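Local coordinates for Glyoxalase/bleomycin resistance protein/dioxygenase (Nostoc punctiforme PCC 73102, PDB 3KOL) that is a metal-binding member of the glyoxalase/bleomycin resistance/dioxygenase superfamily and may act as a dioxygenase or a glyoxalase-type lyase, at residues A[44-48]-A[49-53]; A[121-124]-A[125-129]. All coordinates share one frame; numbering follows the deposited sequence.

Along the chain the two contacts come in series, and neither encloses nor crosses the other. Interaction 1 leaves strand 44-45, which borders the four-stranded mixed sheet containing strand 17-27, and closes a tight turn in the loop that leads to helix 56-60. Interaction 2 comes after helix 109-118, where the chain bends into strand 123-129 at the border of the second mixed sheet. Both sheets have the strand order 1-4-3-2, as expected for the paired beta-alpha-beta-beta-beta units of this superfamily. The contacts thus lie at or just after outermost strands that hold the same place in the two sheets, on opposite sides of the chain's centre; the centres of interactions 1 and 2 are about 32 Å apart.

Interaction 1. Residues A[44-48]-A[49-53]; sequences HELTD and DEVPA. With CO (cobalt (II) ion), chain B.
The carbonyl O of Thr47 is gripped by two backbone N-H groups: Glu50 N lies 2.8 Å from Thr47 O, and Val51 N adds a weak, long bond. The first of these closes a type I beta turn with Asp48 and Asp49 at its corners, in the loop that follows strand 44-45. The Glu50 side chain runs back alongside Thr47. Its CG stands anti to the carbonyl carbon (chi1 -58°) and CD continues the chain in extended form, which brings Glu50 OE1 within 2.8 Å of Thr47 N. That bond is nearly straight (168°) and reaches the carboxylate on its anti side, so Thr47 and Glu50 are tied through both N-H groups. Thr47 OG1 donates to Asp49 OD1 at 2.7 Å, approaching from above the carboxylate plane, the two side chains running alongside each other in the same direction. Flanking the turn, Leu46 CB packs on Val51 CG1 at 3.9 Å, and both residues also rest on Asn66 of strand 64-68. A water donates to both Asp48 O, at the corner of the turn, and Val51 O after it. His44 binds a surface cobalt ion distinct from the one at His99 and Glu147. His44 NE2 is 2.1 Å from the metal, and a water bound to the ion donates a hydrogen bond to Glu50 OE2 at 2.7 Å.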
ATOM      1  N   HIS A  44      -2.810   1.047 -15.837  1.00 12.76           N
ATOM      2  CA  HIS A  44      -4.008   1.482 -16.544  1.00 13.53           C
ATOM      3  C   HIS A  44      -4.844   2.420 -15.680  1.00 14.36           C
ATOM      4  O   HIS A  44      -5.063   2.167 -14.495  1.00 15.03           O
ATOM      5  CB  HIS A  44      -4.848   0.278 -16.965  1.00 13.21           C
ATOM      6  CG  HIS A  44      -5.888   0.608 -17.991  1.00 14.97           C
ATOM      7  ND1 HIS A  44      -5.567   1.104 -19.238  1.00 15.33           N
ATOM      8  CD2 HIS A  44      -7.241   0.546 -17.949  1.00 14.62           C
ATOM      9  CE1 HIS A  44      -6.677   1.334 -19.917  1.00 16.63           C
ATOM     10  NE2 HIS A  44      -7.707   1.004 -19.159  1.00 15.98           N
ATOM     11  N   GLU A  45      -5.315   3.506 -16.281  1.00 14.12           N
ATOM     12  CA  GLU A  45      -6.104   4.484 -15.550  1.00 14.32           C
ATOM     13  C   GLU A  45      -7.604   4.230 -15.674  1.00 14.46           C
ATOM     14  O   GLU A  45      -8.079   3.763 -16.706  1.00 13.97           O
ATOM     15  CB  GLU A  45      -5.763   5.880 -16.073  1.00 16.96           C
ATOM     16  CG  GLU A  45      -6.552   7.014 -15.454  1.00 20.75           C
ATOM     17  CD  GLU A  45      -6.003   8.367 -15.853  1.00 25.72           C
ATOM     18  OE1 GLU A  45      -5.657   8.539 -17.044  1.00 27.17           O
ATOM     19  OE2 GLU A  45      -5.920   9.256 -14.979  1.00 28.00           O
ATOM     20  N   LEU A  46      -8.345   4.512 -14.608  1.00 14.39           N
ATOM     21  CA  LEU A  46      -9.794   4.352 -14.639  1.00 16.00           C
ATOM     22  C   LEU A  46     -10.386   5.672 -15.120  1.00 16.29           C
ATOM     23  O   LEU A  46      -9.947   6.744 -14.704  1.00 16.69           O
ATOM     24  CB  LEU A  46     -10.345   4.042 -13.243  1.00 14.01           C
ATOM     25  CG  LEU A  46      -9.878   2.763 -12.550  1.00 16.46           C
ATOM     26  CD1 LEU A  46     -10.551   2.643 -11.187  1.00 15.88           C
ATOM     27  CD2 LEU A  46     -10.225   1.569 -13.415  1.00 15.32           C
ATOM     28  N   THR A  47     -11.372   5.602 -16.005  1.00 18.38           N
ATOM     29  CA  THR A  47     -11.996   6.821 -16.500  1.00 22.54           C
ATOM     30  C   THR A  47     -13.085   7.252 -15.523  1.00 25.15           C
ATOM     31  O   THR A  47     -13.548   6.452 -14.710  1.00 22.84           O
ATOM     32  CB  THR A  47     -12.588   6.612 -17.904  1.00 23.35           C
ATOM     33  OG1 THR A  47     -13.361   5.405 -17.926  1.00 22.87           O
ATOM     34  CG2 THR A  47     -11.464   6.520 -18.937  1.00 23.77           C
ATOM     35  N   ASP A  48     -13.488   8.515 -15.603  1.00 28.67           N
ATOM     36  CA  ASP A  48     -14.494   9.061 -14.696  1.00 33.36           C
ATOM     37  C   ASP A  48     -15.780   8.250 -14.573  1.00 34.04           C
ATOM     38  O   ASP A  48     -16.424   8.263 -13.524  1.00 35.37           O
ATOM     39  CB  ASP A  48     -14.833  10.500 -15.093  1.00 37.75           C
ATOM     40  CG  ASP A  48     -15.311  10.613 -16.526  1.00 43.08           C
ATOM     41  OD1 ASP A  48     -14.506  10.357 -17.448  1.00 46.70           O
ATOM     42  OD2 ASP A  48     -16.495  10.957 -16.730  1.00 46.56           O
ATOM     43  N   ASP A  49     -16.153   7.546 -15.635  1.00 33.56           N
ATOM     44  CA  ASP A  49     -17.372   6.747 -15.614  1.00 34.95           C
ATOM     45  C   ASP A  49     -17.164   5.375 -14.986  1.00 34.51           C
ATOM     46  O   ASP A  49     -18.123   4.638 -14.769  1.00 35.46           O
ATOM     47  CB  ASP A  49     -17.910   6.566 -17.034  1.00 36.39           C
ATOM     48  CG  ASP A  49     -16.895   5.930 -17.958  1.00 38.65           C
ATOM     49  OD1 ASP A  49     -15.807   6.518 -18.134  1.00 40.61           O
ATOM     50  OD2 ASP A  49     -17.179   4.845 -18.510  1.00 38.27           O
ATOM     51  N   GLU A  50     -15.913   5.031 -14.692  1.00 32.54           N
ATOM     52  CA  GLU A  50     -15.608   3.731 -14.105  1.00 30.82           C
ATOM     53  C   GLU A  50     -15.380   3.789 -12.602  1.00 31.37           C
ATOM     54  O   GLU A  50     -15.330   2.755 -11.939  1.00 32.33           O
ATOM     55  CB  GLU A  50     -14.371   3.133 -14.769  1.00 28.06           C
ATOM     56  CG  GLU A  50     -14.489   2.951 -16.267  1.00 24.62           C
ATOM     57  CD  GLU A  50     -13.227   2.366 -16.857  1.00 21.66           C
ATOM     58  OE1 GLU A  50     -12.147   2.927 -16.586  1.00 17.23           O
ATOM     59  OE2 GLU A  50     -13.309   1.355 -17.581  1.00 19.65           O
ATOM     60  N   VAL A  51     -15.228   4.993 -12.067  1.00 31.43           N
ATOM     61  CA  VAL A  51     -15.001   5.160 -10.637  1.00 32.65           C
ATOM     62  C   VAL A  51     -16.315   5.378  -9.894  1.00 34.55           C
ATOM     63  O   VAL A  51     -17.322   5.760 -10.491  1.00 33.82           O
ATOM     64  CB  VAL A  51     -14.067   6.356 -10.359  1.00 32.81           C
ATOM     65  CG1 VAL A  51     -12.728   6.143 -11.054  1.00 31.41           C
ATOM     66  CG2 VAL A  51     -14.722   7.647 -10.833  1.00 31.98           C
ATOM     67  N   PRO A  52     -16.320   5.129  -8.576  1.00 35.96           N
ATOM     68  CA  PRO A  52     -17.520   5.303  -7.755  1.00 37.22           C
ATOM     69  C   PRO A  52     -18.170   6.662  -7.981  1.00 38.11           C
ATOM     70  O   PRO A  52     -17.479   7.672  -8.112  1.00 38.40           O
ATOM     71  CB  PRO A  52     -16.984   5.141  -6.338  1.00 36.94           C
ATOM     72  CG  PRO A  52     -15.910   4.108  -6.526  1.00 36.57           C
ATOM     73  CD  PRO A  52     -15.204   4.602  -7.770  1.00 36.90           C
ATOM     74  N   ALA A  53     -19.499   6.676  -8.027  1.00 39.78           N
ATOM     75  CA  ALA A  53     -20.258   7.904  -8.244  1.00 40.14           C
ATOM     76  C   ALA A  53     -19.789   9.033  -7.332  1.00 41.05           C
ATOM     77  O   ALA A  53     -19.929  10.211  -7.664  1.00 41.31           O
ATOM     78  CB  ALA A  53     -21.744   7.637  -8.023  1.00 40.60           C
TER
HETATM   79 CO    CO B 301      -9.712   1.369 -19.548  0.50 11.19          CO
HETATM   80  O   HOH W   1     -18.517   7.608 -12.007  1.00 31.87           O
HETATM   81  O   HOH W   2     -11.777   1.565 -19.849  1.00 17.20           O
HETATM   82  O   HOH W   3      -9.646   0.594 -21.415  1.00 22.19           O

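Interaction 2. Residues A[121-124]-A[125-129]; sequences IAIA and HGPVT
Ile123 lays its CG2 methyl over the backbone that follows, with CG2 3.3 Å from His125 O and equally 3.3 Å from Gly126 O. The torsion chi1 of -67° places CG2 anti to the Ile123 backbone N and beside the carbonyl carbon, directing the methyl toward these two oxygens. The bend is a classic beta bulge: Ala124 and His125 both face Tyr137 on the neighbouring strand, and the chain turns a corner between them. The longer branch of Ile123 runs to Pro127, where Ile123 CD1 meets Pro127 CD at 4.2 Å, the two side chains crossing at about a right angle. A cis peptide bond precedes Pro127, and Gly126 adopts a positive phi (86°) at which a CB would press against the carbonyl O of His125. No hydrogen bond joins 121-124 to 125-129; van der Waals contact of Ile123 with two carbonyl oxygens and the proline ring links them across the kink. Strand 123-129, outermost of its sheet within the chain, forms a hairpin with strand 134-139, and ahead of the bulge Ile123 touches Val136. Helix 109-118 packs against both apolar residues, Ile116 meeting Ile123 while Phe109 and Val113 meet Pro127.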
ATOM      1  N   ILE A 121      14.979   8.271 -14.017  1.00 24.61           N
ATOM      2  CA  ILE A 121      14.482   8.137 -12.656  1.00 25.14           C
ATOM      3  C   ILE A 121      15.640   7.546 -11.847  1.00 26.22           C
ATOM      4  O   ILE A 121      16.167   6.484 -12.187  1.00 27.32           O
ATOM      5  CB  ILE A 121      13.257   7.199 -12.588  1.00 23.03           C
ATOM      6  CG1 ILE A 121      12.057   7.860 -13.281  1.00 21.86           C
ATOM      7  CG2 ILE A 121      12.929   6.875 -11.136  1.00 23.44           C
ATOM      8  CD1 ILE A 121      10.829   6.972 -13.380  1.00 19.91           C
ATOM      9  N   ALA A 122      16.046   8.244 -10.792  1.00 27.93           N
ATOM     10  CA  ALA A 122      17.154   7.789  -9.960  1.00 29.97           C
ATOM     11  C   ALA A 122      16.795   6.509  -9.215  1.00 30.87           C
ATOM     12  O   ALA A 122      15.696   6.375  -8.682  1.00 31.21           O
ATOM     13  CB  ALA A 122      17.545   8.881  -8.967  1.00 31.06           C
ATOM     14  N   ILE A 123      17.729   5.565  -9.191  1.00 31.61           N
ATOM     15  CA  ILE A 123      17.510   4.301  -8.507  1.00 30.94           C
ATOM     16  C   ILE A 123      18.047   4.388  -7.083  1.00 31.41           C
ATOM     17  O   ILE A 123      19.242   4.608  -6.875  1.00 31.39           O
ATOM     18  CB  ILE A 123      18.198   3.144  -9.262  1.00 30.93           C
ATOM     19  CG1 ILE A 123      17.507   2.934 -10.613  1.00 30.05           C
ATOM     20  CG2 ILE A 123      18.156   1.868  -8.429  1.00 30.37           C
ATOM     21  CD1 ILE A 123      18.097   1.822 -11.449  1.00 31.99           C
ATOM     22  N   ALA A 124      17.148   4.229  -6.112  1.00 29.52           N
ATOM     23  CA  ALA A 124      17.500   4.286  -4.697  1.00 28.52           C
ATOM     24  C   ALA A 124      18.349   3.092  -4.289  1.00 28.51           C
ATOM     25  O   ALA A 124      19.303   3.228  -3.526  1.00 28.24           O
ATOM     26  CB  ALA A 124      16.241   4.335  -3.850  1.00 27.41           C
ATOM     27  N   HIS A 125      17.990   1.916  -4.786  1.00 27.73           N
ATOM     28  CA  HIS A 125      18.741   0.706  -4.477  1.00 27.33           C
ATOM     29  C   HIS A 125      18.570  -0.332  -5.575  1.00 25.98           C
ATOM     30  O   HIS A 125      17.507  -0.434  -6.189  1.00 23.43           O
ATOM     31  CB  HIS A 125      18.292   0.114  -3.137  1.00 31.34           C
ATOM     32  CG  HIS A 125      19.012  -1.145  -2.766  1.00 35.25           C
ATOM     33  ND1 HIS A 125      20.384  -1.206  -2.632  1.00 37.24           N
ATOM     34  CD2 HIS A 125      18.554  -2.396  -2.520  1.00 36.55           C
ATOM     35  CE1 HIS A 125      20.739  -2.440  -2.320  1.00 37.56           C
ATOM     36  NE2 HIS A 125      19.647  -3.183  -2.245  1.00 37.26           N
ATOM     37  N   GLY A 126      19.628  -1.099  -5.815  1.00 23.61           N
ATOM     38  CA  GLY A 126      19.575  -2.126  -6.837  1.00 24.04           C
ATOM     39  C   GLY A 126      19.921  -1.585  -8.210  1.00 23.48           C
ATOM     40  O   GLY A 126      20.484  -0.499  -8.324  1.00 24.86           O
ATOM     41  N   PRO A 127      19.586  -2.319  -9.280  1.00 22.78           N
ATOM     42  CA  PRO A 127      18.905  -3.615  -9.224  1.00 23.16           C
ATOM     43  C   PRO A 127      19.734  -4.705  -8.552  1.00 25.14           C
ATOM     44  O   PRO A 127      20.966  -4.660  -8.565  1.00 25.27           O
ATOM     45  CB  PRO A 127      18.621  -3.919 -10.693  1.00 24.03           C
ATOM     46  CG  PRO A 127      19.743  -3.231 -11.401  1.00 23.61           C
ATOM     47  CD  PRO A 127      19.836  -1.918 -10.675  1.00 22.96           C
ATOM     48  N   VAL A 128      19.048  -5.671  -7.952  1.00 25.24           N
ATOM     49  CA  VAL A 128      19.716  -6.781  -7.283  1.00 27.87           C
ATOM     50  C   VAL A 128      19.144  -8.095  -7.793  1.00 28.29           C
ATOM     51  O   VAL A 128      17.957  -8.189  -8.100  1.00 27.45           O
ATOM     52  CB  VAL A 128      19.529  -6.719  -5.754  1.00 29.44           C
ATOM     53  CG1 VAL A 128      20.240  -5.501  -5.192  1.00 29.95           C
ATOM     54  CG2 VAL A 128      18.051  -6.666  -5.413  1.00 30.94           C
ATOM     55  N   THR A 129      19.998  -9.109  -7.892  1.00 29.48           N
ATOM     56  CA  THR A 129      19.575 -10.418  -8.368  1.00 31.91           C
ATOM     57  C   THR A 129      19.914 -11.485  -7.334  1.00 33.35           C
ATOM     58  O   THR A 129      21.014 -11.499  -6.783  1.00 34.07           O
ATOM     59  CB  THR A 129      20.268 -10.781  -9.701  1.00 32.12           C
ATOM     60  OG1 THR A 129      19.973  -9.782 -10.683  1.00 31.86           O
ATOM     61  CG2 THR A 129      19.780 -12.128 -10.204  1.00 32.12           C
TER